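Local coordinates for adenine Deaminase (Enterococcus faecalis, PDB 2ICS), which hydrolyses acetyl-(R)-mandelate as a zinc-dependent esterase of the amidohydrolase type, though with very low efficiency in vitro, at residues V115-K119 / K133-V139; A124-A129 / R156-I162; E171-Q177 / L202-D207. All blocks are in the same frame, centred on the assembly; numbering follows the deposited sequence.

Contact 1: V115-K119 / K133-V139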
loop_
_atom_site.group_PDB
_atom_site.type_symbol
_atom_site.label_atom_id
_atom_site.label_comp_id
_atom_site.label_asym_id
_atom_site.label_seq_id
_atom_site.Cartn_x
_atom_site.Cartn_y
_atom_site.Cartn_z
ATOM N N VAL A 115 2.493 -12.690 4.850
ATOM C CA VAL A 115 2.163 -14.099 4.730
ATOM C C VAL A 115 0.749 -14.300 5.245
ATOM O O VAL A 115 0.405 -13.839 6.329
ATOM C CB VAL A 115 3.159 -14.984 5.523
ATOM C CG1 VAL A 115 3.230 -14.528 6.964
ATOM C CG2 VAL A 115 2.732 -16.443 5.447
ATOM N N ASN A 116 -0.078 -14.962 4.446
ATOM C CA ASN A 116 -1.463 -15.227 4.820
ATOM C C ASN A 116 -1.413 -16.210 5.975
ATOM O O ASN A 116 -0.608 -17.134 5.953
ATOM C CB ASN A 116 -2.203 -15.864 3.643
ATOM C CG ASN A 116 -3.703 -15.665 3.711
ATOM O OD1 ASN A 116 -4.354 -16.003 4.704
ATOM N ND2 ASN A 116 -4.266 -15.119 2.639
ATOM N N ILE A 117 -2.260 -16.029 6.982
ATOM C CA ILE A 117 -2.251 -16.957 8.107
ATOM C C ILE A 117 -2.702 -18.350 7.673
ATOM O O ILE A 117 -2.500 -19.324 8.393
ATOM C CB ILE A 117 -3.137 -16.462 9.263
ATOM C CG1 ILE A 117 -4.570 -16.243 8.776
ATOM C CG2 ILE A 117 -2.549 -15.186 9.836
ATOM C CD1 ILE A 117 -5.539 -15.910 9.887
ATOM N N SER A 118 -3.317 -18.436 6.494
ATOM C CA SER A 118 -3.757 -19.719 5.940
ATOM C C SER A 118 -2.620 -20.205 5.028
ATOM O O SER A 118 -2.299 -19.555 4.031
ATOM C CB SER A 118 -5.042 -19.537 5.132
ATOM O OG SER A 118 -5.586 -20.791 4.765
ATOM N N LYS A 119 -2.023 -21.344 5.369
ATOM C CA LYS A 119 -0.880 -21.885 4.628
ATOM C C LYS A 119 -0.865 -21.858 3.098
ATOM O O LYS A 119 0.211 -21.791 2.502
ATOM C CB LYS A 119 -0.554 -23.307 5.107
ATOM C CG LYS A 119 -1.614 -24.375 4.863
ATOM C CD LYS A 119 -1.009 -25.757 5.151
ATOM C CE LYS A 119 -2.017 -26.897 5.038
ATOM N NZ LYS A 119 -2.893 -27.011 6.245
ATOM N N LYS A 133 -6.057 -25.162 8.034
ATOM C CA LYS A 133 -5.127 -24.493 7.129
ATOM C C LYS A 133 -4.370 -23.375 7.833
ATOM O O LYS A 133 -3.334 -22.915 7.351
ATOM C CB LYS A 133 -5.872 -23.899 5.936
ATOM C CG LYS A 133 -6.571 -24.904 5.039
ATOM C CD LYS A 133 -7.275 -24.170 3.900
ATOM C CE LYS A 133 -8.002 -25.111 2.964
ATOM N NZ LYS A 133 -8.692 -24.350 1.882
ATOM N N VAL A 134 -4.893 -22.942 8.972
ATOM C CA VAL A 134 -4.279 -21.867 9.738
ATOM C C VAL A 134 -3.365 -22.405 10.833
ATOM O O VAL A 134 -3.764 -22.490 11.997
ATOM C CB VAL A 134 -5.363 -20.970 10.380
ATOM C CG1 VAL A 134 -4.718 -19.879 11.220
ATOM C CG2 VAL A 134 -6.228 -20.353 9.296
ATOM N N GLN A 135 -2.140 -22.767 10.456
ATOM C CA GLN A 135 -1.167 -23.296 11.414
ATOM C C GLN A 135 -0.168 -22.229 11.839
ATOM O O GLN A 135 0.633 -21.760 11.029
ATOM C CB GLN A 135 -0.404 -24.479 10.812
ATOM C CG GLN A 135 -1.241 -25.718 10.556
ATOM C CD GLN A 135 -0.418 -26.871 9.998
ATOM O OE1 GLN A 135 0.509 -27.367 10.651
ATOM N NE2 GLN A 135 -0.751 -27.302 8.783
ATOM N N ALA A 136 -0.211 -21.851 13.112
ATOM C CA ALA A 136 0.699 -20.839 13.639
ATOM C C ALA A 136 2.154 -21.208 13.355
ATOM O O ALA A 136 2.955 -20.357 12.964
ATOM C CB ALA A 136 0.487 -20.679 15.144
ATOM N N SER A 137 2.481 -22.481 13.550
ATOM C CA SER A 137 3.835 -22.968 13.334
ATOM C C SER A 137 4.348 -22.690 11.937
ATOM O O SER A 137 5.478 -22.232 11.766
ATOM C CB SER A 137 3.906 -24.476 13.598
ATOM O OG SER A 137 3.669 -24.755 14.965
ATOM N N LEU A 138 3.525 -22.977 10.937
ATOM C CA LEU A 138 3.935 -22.760 9.557
ATOM C C LEU A 138 4.212 -21.291 9.268
ATOM O O LEU A 138 5.110 -20.965 8.493
ATOM C CB LEU A 138 2.871 -23.288 8.590
ATOM C CG LEU A 138 2.527 -24.777 8.690
ATOM C CD1 LEU A 138 1.638 -25.162 7.514
ATOM C CD2 LEU A 138 3.803 -25.613 8.688
ATOM N N VAL A 139 3.445 -20.404 9.893
ATOM C CA VAL A 139 3.639 -18.976 9.677
ATOM C C VAL A 139 4.959 -18.540 10.295
ATOM O O VAL A 139 5.727 -17.801 9.680
ATOM C CB VAL A 139 2.481 -18.147 10.284
ATOM C CG1 VAL A 139 2.793 -16.661 10.179
ATOM C CG2 VAL A 139 1.182 -18.455 9.544
HETATM O O HOH W 1 -0.514 -21.082 8.149
#
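A water sits in the seam between Ile117 and Gln135, where the two segments of the chain meet. It is hydrogen-bonded to Ile117 O at 2.7 Å and lies 3.2 Å from Gln135 O, with more acceptors around it than it has protons. Beside it, Lys119 N gives a nearly straight hydrogen bond to Lys133 O (2.8 Å, 166° at the hydrogen). A CA-H...O contact runs from Val134 CA to Ile117 O at 3.4 Å. The aliphatic part of Lys119 then lies over the start of the helix. Its CG falls between the backbone N and the carbonyl carbon (chi1 64°), which lays CG against Lys133 O and lets CD come to 3.6 Å from Leu138 CD1. Deeper in, one branch of Val115 meets one branch of Val139, CG1 to CG1, at 3.9 Å. The CG2 branch of Val139 faces the backbone of Ile117. Asn116 OD1 accepts from Ser118 N in an Asx turn, and its ND2 bonds to Gly90 O. Gln135 is the N-cap residue of helix 136-145. This is a beta-alpha connection of the TIM barrel: the loop leaving strand 110-114 is tied to the entry of the next helix.

Contact 2: A124-A129 / R156-I162. With ADE (adenine), chain D.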
loop_
_atom_site.group_PDB
_atom_site.type_symbol
_atom_site.label_atom_id
_atom_site.label_comp_id
_atom_site.label_asym_id
_atom_site.label_seq_id
_atom_site.Cartn_x
_atom_site.Cartn_y
_atom_site.Cartn_z
ATOM N N ALA A 124 -8.117 -20.692 -2.762
ATOM C CA ALA A 124 -9.562 -20.750 -2.900
ATOM C C ALA A 124 -10.060 -19.359 -2.528
ATOM O O ALA A 124 -9.261 -18.447 -2.337
ATOM C CB ALA A 124 -10.142 -21.792 -1.951
ATOM N N GLN A 125 -11.370 -19.189 -2.426
ATOM C CA GLN A 125 -11.918 -17.887 -2.062
ATOM C C GLN A 125 -12.155 -17.827 -0.557
ATOM O O GLN A 125 -12.171 -16.750 0.035
ATOM C CB GLN A 125 -13.235 -17.641 -2.803
ATOM C CG GLN A 125 -13.921 -16.318 -2.456
ATOM C CD GLN A 125 -13.115 -15.099 -2.880
ATOM O OE1 GLN A 125 -12.817 -14.919 -4.065
ATOM N NE2 GLN A 125 -12.764 -14.253 -1.915
ATOM N N ASP A 126 -12.326 -18.994 0.054
ATOM C CA ASP A 126 -12.588 -19.088 1.489
ATOM C C ASP A 126 -11.473 -19.802 2.243
ATOM O O ASP A 126 -11.709 -20.819 2.896
ATOM C CB ASP A 126 -13.914 -19.821 1.717
ATOM C CG ASP A 126 -13.955 -21.194 1.042
ATOM O OD1 ASP A 126 -14.990 -21.888 1.166
ATOM O OD2 ASP A 126 -12.959 -21.580 0.388
ATOM N N GLU A 127 -10.263 -19.258 2.177
ATOM C CA GLU A 127 -9.129 -19.890 2.838
ATOM C C GLU A 127 -9.146 -19.866 4.364
ATOM O O GLU A 127 -8.232 -20.383 5.002
ATOM C CB GLU A 127 -7.818 -19.311 2.291
ATOM C CG GLU A 127 -7.950 -17.933 1.666
ATOM C CD GLU A 127 -7.652 -16.839 2.651
ATOM O OE1 GLU A 127 -7.731 -15.646 2.279
ATOM O OE2 GLU A 127 -7.330 -17.186 3.804
ATOM N N LEU A 128 -10.183 -19.280 4.955
ATOM C CA LEU A 128 -10.289 -19.258 6.411
ATOM C C LEU A 128 -11.503 -20.073 6.875
ATOM O O LEU A 128 -11.820 -20.117 8.064
ATOM C CB LEU A 128 -10.377 -17.822 6.935
ATOM C CG LEU A 128 -9.117 -16.959 6.780
ATOM C CD1 LEU A 128 -9.315 -15.637 7.511
ATOM C CD2 LEU A 128 -7.900 -17.691 7.351
ATOM N N ALA A 129 -12.163 -20.729 5.922
ATOM C CA ALA A 129 -13.331 -21.562 6.200
ATOM C C ALA A 129 -12.895 -22.878 6.852
ATOM O O ALA A 129 -13.642 -23.478 7.623
ATOM C CB ALA A 129 -14.088 -21.842 4.906
ATOM N N ARG A 156 -7.980 -11.955 6.043
ATOM C CA ARG A 156 -9.131 -11.401 5.336
ATOM C C ARG A 156 -10.414 -11.729 6.077
ATOM O O ARG A 156 -11.033 -12.764 5.841
ATOM C CB ARG A 156 -9.185 -11.939 3.906
ATOM C CG ARG A 156 -7.989 -11.531 3.054
ATOM C CD ARG A 156 -8.308 -11.668 1.571
ATOM N NE ARG A 156 -8.654 -13.038 1.201
ATOM C CZ ARG A 156 -9.404 -13.355 0.153
ATOM N NH1 ARG A 156 -9.890 -12.399 -0.630
ATOM N NH2 ARG A 156 -9.677 -14.629 -0.113
HETATM N N MSE A 157 -10.817 -10.824 6.964
HETATM C CA MSE A 157 -12.004 -11.027 7.784
HETATM C C MSE A 157 -13.346 -10.580 7.188
HETATM O O MSE A 157 -13.884 -9.539 7.569
HETATM C CB MSE A 157 -11.795 -10.353 9.145
HETATM C CG MSE A 157 -10.528 -10.805 9.883
HETATM SE SE MSE A 157 -10.427 -12.738 10.139
HETATM C CE MSE A 157 -8.577 -12.935 10.611
ATOM N N SER A 158 -13.880 -11.372 6.260
ATOM C CA SER A 158 -15.171 -11.066 5.652
ATOM C C SER A 158 -15.930 -12.339 5.275
ATOM O O SER A 158 -15.338 -13.402 5.069
ATOM C CB SER A 158 -15.006 -10.170 4.421
ATOM O OG SER A 158 -14.494 -10.891 3.316
ATOM N N ARG A 159 -17.250 -12.203 5.193
ATOM C CA ARG A 159 -18.178 -13.286 4.874
ATOM C C ARG A 159 -17.714 -14.433 3.979
ATOM O O ARG A 159 -17.699 -15.586 4.402
ATOM C CB ARG A 159 -19.463 -12.684 4.281
ATOM C CG ARG A 159 -20.497 -13.707 3.825
ATOM C CD ARG A 159 -21.820 -13.040 3.474
ATOM N NE ARG A 159 -21.676 -12.024 2.433
ATOM C CZ ARG A 159 -21.538 -12.283 1.134
ATOM N NH1 ARG A 159 -21.525 -13.539 0.698
ATOM N NH2 ARG A 159 -21.412 -11.284 0.263
ATOM N N THR A 160 -17.354 -14.123 2.739
ATOM C CA THR A 160 -16.946 -15.150 1.790
ATOM C C THR A 160 -15.609 -15.814 2.104
ATOM O O THR A 160 -15.231 -16.787 1.457
ATOM C CB THR A 160 -16.889 -14.580 0.349
ATOM O OG1 THR A 160 -15.802 -13.653 0.237
ATOM C CG2 THR A 160 -18.197 -13.862 0.006
ATOM N N VAL A 161 -14.898 -15.309 3.104
ATOM C CA VAL A 161 -13.605 -15.883 3.447
ATOM C C VAL A 161 -13.632 -16.834 4.634
ATOM O O VAL A 161 -13.021 -17.904 4.594
ATOM C CB VAL A 161 -12.564 -14.772 3.764
ATOM C CG1 VAL A 161 -11.193 -15.389 3.997
ATOM C CG2 VAL A 161 -12.506 -13.763 2.629
ATOM N N ILE A 162 -14.353 -16.447 5.681
ATOM C CA ILE A 162 -14.407 -17.211 6.924
ATOM C C ILE A 162 -15.424 -18.328 7.097
ATOM O O ILE A 162 -15.407 -19.002 8.120
ATOM C CB ILE A 162 -14.615 -16.269 8.117
ATOM C CG1 ILE A 162 -15.993 -15.604 7.994
ATOM C CG2 ILE A 162 -13.499 -15.228 8.166
ATOM C CD1 ILE A 162 -16.413 -14.816 9.219
HETATM N N9 ADE D . -14.533 -10.760 -1.899
HETATM C C8 ADE D . -14.592 -9.906 -0.833
HETATM N N7 ADE D . -13.445 -9.306 -0.668
HETATM C C5 ADE D . -12.574 -9.734 -1.614
HETATM C C6 ADE D . -11.214 -9.455 -1.940
HETATM N N6 ADE D . -10.482 -8.546 -1.195
HETATM N N1 ADE D . -10.654 -10.096 -2.994
HETATM C C2 ADE D . -11.344 -10.982 -3.733
HETATM N N3 ADE D . -12.621 -11.272 -3.459
HETATM C C4 ADE D . -13.266 -10.682 -2.425
HETATM O O HOH W 2 -6.951 -14.604 5.218
#
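Glu127 OE1 is gripped by two nitrogens of Arg156 in a side-on salt bridge. NE of Arg156 lies 3.0 Å from Glu127 OE1 and meets it nearly along the C-O axis. NH2 of Arg156 reaches the same Glu127 oxygen at 3.2 Å, on the anti side and somewhat out of the carboxylate plane. The carboxylate and guanidinium planes are only 19° apart, so the pair is almost flat. Glu127 OE2 has a different task: it is hydrogen-bonded to a water that accepts from Arg156 N. The acid is thus linked to both the side chain and the backbone of one arginine. A bend in the arginine chain at CG-CD (chi3 -60°) turns the guanidinium toward Glu127. One face of the guanidinium is packed by Val161 CG2, 3.9 Å above its plane. These contacts should limit its rotation.

Next to the salt bridge, Leu128 N donates to Val161 O at 3.2 Å. The Leu128 and Val161 side chains run alongside each other in the same direction, with Leu128 CG 3.8 Å from Val161 CG1. Leu128 CD1 also approaches the selenium of Met157, a selenomethionine. Residues 126-129 form a type I turn.

Adenine occupies a pocket to which Gln125, Arg156 and Thr160 contribute. Its N1 is 3.4 Å from Arg156 NH1, and its N3 is 3.4 Å from Gln125 NE2. His188, a zinc ligand, touches Arg156 and shares a hydrogen bond with Ser158 OG. Arg156 probably stabilises the transition state, and Glu127 would then be a second-shell residue holding it in an amidohydrolase active site.

Contact 3: E171-Q177 / L202-D207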
loop_
_atom_site.group_PDB
_atom_site.type_symbol
_atom_site.label_atom_id
_atom_site.label_comp_id
_atom_site.label_asym_id
_atom_site.label_seq_id
_atom_site.Cartn_x
_atom_site.Cartn_y
_atom_site.Cartn_z
ATOM N N GLU A 171 -8.517 -13.891 16.039
ATOM C CA GLU A 171 -7.887 -14.167 17.330
ATOM C C GLU A 171 -6.595 -14.925 17.076
ATOM O O GLU A 171 -5.580 -14.661 17.710
ATOM C CB GLU A 171 -8.792 -15.019 18.223
ATOM C CG GLU A 171 -10.039 -14.332 18.727
ATOM C CD GLU A 171 -10.748 -15.167 19.775
ATOM O OE1 GLU A 171 -10.143 -15.417 20.842
ATOM O OE2 GLU A 171 -11.901 -15.580 19.533
ATOM N N LEU A 172 -6.651 -15.881 16.151
ATOM C CA LEU A 172 -5.483 -16.672 15.794
ATOM C C LEU A 172 -4.426 -15.748 15.191
ATOM O O LEU A 172 -3.230 -15.921 15.431
ATOM C CB LEU A 172 -5.856 -17.757 14.775
ATOM C CG LEU A 172 -6.772 -18.901 15.227
ATOM C CD1 LEU A 172 -7.027 -19.826 14.048
ATOM C CD2 LEU A 172 -6.132 -19.675 16.378
ATOM N N ALA A 173 -4.874 -14.765 14.413
ATOM C CA ALA A 173 -3.957 -13.815 13.787
ATOM C C ALA A 173 -3.231 -13.015 14.870
ATOM O O ALA A 173 -2.019 -12.828 14.806
ATOM C CB ALA A 173 -4.725 -12.880 12.852
ATOM N N LYS A 174 -3.972 -12.551 15.870
ATOM C CA LYS A 174 -3.362 -11.794 16.955
ATOM C C LYS A 174 -2.383 -12.659 17.760
ATOM O O LYS A 174 -1.354 -12.173 18.228
ATOM C CB LYS A 174 -4.446 -11.222 17.873
ATOM C CG LYS A 174 -5.309 -10.150 17.207
ATOM C CD LYS A 174 -4.484 -8.917 16.822
ATOM C CE LYS A 174 -4.036 -8.134 18.050
ATOM N NZ LYS A 174 -3.122 -7.004 17.706
ATOM N N GLN A 175 -2.703 -13.940 17.913
ATOM C CA GLN A 175 -1.840 -14.864 18.646
ATOM C C GLN A 175 -0.537 -15.043 17.872
ATOM O O GLN A 175 0.553 -14.975 18.441
ATOM C CB GLN A 175 -2.533 -16.217 18.808
ATOM C CG GLN A 175 -1.667 -17.306 19.422
ATOM C CD GLN A 175 -2.309 -18.678 19.315
ATOM O OE1 GLN A 175 -3.437 -18.883 19.769
ATOM N NE2 GLN A 175 -1.594 -19.626 18.712
ATOM N N ILE A 176 -0.670 -15.283 16.570
ATOM C CA ILE A 176 0.471 -15.456 15.684
ATOM C C ILE A 176 1.349 -14.206 15.714
ATOM O O ILE A 176 2.574 -14.297 15.596
ATOM C CB ILE A 176 0.009 -15.700 14.235
ATOM C CG1 ILE A 176 -0.760 -17.020 14.160
ATOM C CG2 ILE A 176 1.214 -15.705 13.291
ATOM C CD1 ILE A 176 -1.404 -17.273 12.826
ATOM N N GLN A 177 0.718 -13.044 15.866
ATOM C CA GLN A 177 1.445 -11.779 15.921
ATOM C C GLN A 177 2.264 -11.763 17.204
ATOM O O GLN A 177 3.438 -11.384 17.209
ATOM C CB GLN A 177 0.469 -10.595 15.912
ATOM C CG GLN A 177 1.144 -9.225 16.016
ATOM C CD GLN A 177 0.151 -8.065 15.973
ATOM O OE1 GLN A 177 -0.753 -7.972 16.807
ATOM N NE2 GLN A 177 0.319 -7.177 14.999
ATOM N N LEU A 202 -10.844 -6.099 18.472
ATOM C CA LEU A 202 -9.662 -6.926 18.682
ATOM C C LEU A 202 -8.367 -6.325 18.138
ATOM O O LEU A 202 -7.273 -6.748 18.511
ATOM C CB LEU A 202 -9.878 -8.315 18.078
ATOM C CG LEU A 202 -10.733 -9.299 18.885
ATOM C CD1 LEU A 202 -12.157 -8.780 19.033
ATOM C CD2 LEU A 202 -10.728 -10.652 18.181
HETATM N N MSE A 203 -8.483 -5.334 17.264
HETATM C CA MSE A 203 -7.297 -4.702 16.692
HETATM C C MSE A 203 -6.708 -3.642 17.619
HETATM O O MSE A 203 -7.424 -2.997 18.383
HETATM C CB MSE A 203 -7.635 -4.090 15.330
HETATM C CG MSE A 203 -8.076 -5.126 14.306
HETATM SE SE MSE A 203 -8.471 -4.379 12.571
HETATM C CE MSE A 203 -10.265 -3.826 12.892
ATOM N N GLU A 204 -5.395 -3.469 17.538
ATOM C CA GLU A 204 -4.698 -2.502 18.377
ATOM C C GLU A 204 -3.909 -1.509 17.533
ATOM O O GLU A 204 -3.760 -1.686 16.319
ATOM C CB GLU A 204 -3.735 -3.233 19.317
ATOM C CG GLU A 204 -4.386 -4.312 20.174
ATOM C CD GLU A 204 -3.367 -5.131 20.951
ATOM O OE1 GLU A 204 -2.526 -5.801 20.314
ATOM O OE2 GLU A 204 -3.405 -5.106 22.199
ATOM N N LYS A 205 -3.404 -0.463 18.183
ATOM C CA LYS A 205 -2.603 0.538 17.497
ATOM C C LYS A 205 -1.515 -0.203 16.730
ATOM O O LYS A 205 -0.881 -1.109 17.271
ATOM C CB LYS A 205 -1.955 1.488 18.505
ATOM C CG LYS A 205 -1.032 2.513 17.863
ATOM C CD LYS A 205 -0.305 3.344 18.910
ATOM C CE LYS A 205 0.641 4.340 18.254
ATOM N NZ LYS A 205 1.401 5.145 19.256
ATOM N N GLY A 206 -1.307 0.171 15.471
ATOM C CA GLY A 206 -0.288 -0.489 14.676
ATOM C C GLY A 206 -0.868 -1.509 13.715
ATOM O O GLY A 206 -0.266 -1.801 12.681
ATOM N N ASP A 207 -2.024 -2.072 14.061
ATOM C CA ASP A 207 -2.672 -3.041 13.185
ATOM C C ASP A 207 -3.232 -2.235 12.025
ATOM O O ASP A 207 -3.803 -1.162 12.224
ATOM C CB ASP A 207 -3.802 -3.781 13.914
ATOM C CG ASP A 207 -3.285 -4.749 14.978
ATOM O OD1 ASP A 207 -2.180 -5.308 14.796
ATOM O OD2 ASP A 207 -3.994 -4.962 15.989
#
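Lys174 NZ forms two salt bridges with residues 202-207, the loop before strand 208-210: 2.8 Å to Asp207 OD2 and 2.9 Å to Glu204 OE1. The two acids are met differently. Asp207 OD2 offers its syn lone pair, whereas Glu204 OE1 is reached on its anti side, 27° out of the carboxylate plane. A third bond to the ammonium comes from its own helix: Lys174 NZ donates to Gln177 OE1 at 2.7 Å, in the carbonyl plane of that amide.

The other end of the amide closes the group. Gln177 NE2 donates to Asp207 OD1 at 3.1 Å, with the amide and carboxylate planes nearly coplanar. Gln177 reaches this place with CG anti to the backbone N (chi1 178°) and an extended chain. Lys174 instead bends at chi2 and chi3, which carries its CE to 3.6 Å from Leu202 O.

Further out, the loop holds its own acid in position. Glu204 N donates to Asp207 OD2 at 2.6 Å, almost straight, so this oxygen serves two donors. The type II turn from Glu204 to Asp207 brings both acids to the same lysine. Elsewhere, Leu202 CD2 rests 3.8 Å from Glu171 CG. Gln177 NE2 also bonds to Ile183 O, and Asp207 shares backbone bonding with Val241. The result is a salt-bridge network between an outer TIM-barrel helix, 168-178, and the turn that leads into strand 208-210.

Contacts 1 and 2 have centres about 14 Å apart and interleave along the chain. They join at a probable hydrogen bond from Ser118 OG to Glu127 O (2.7 Å), and Leu128 CD2 packs on Val134 CG2 at 3.7 Å. Contact 1 also meets contact 3: Val139 CG1 lies 3.6 Å from Ile176 CG2, which sets helix 136-145 against helix 168-178. Contacts 2 and 3 do not touch, and their centres are about 17 Å apart. Contact 2 alone of the three includes adenine-pocket residues. The Arg156 side chain is about 4 Å from a bound zinc ion, that of Asn116 about 9 Å. Contact 3 is farther off, the Asp207 side chain about 12 Å from that of the zinc ligand His188.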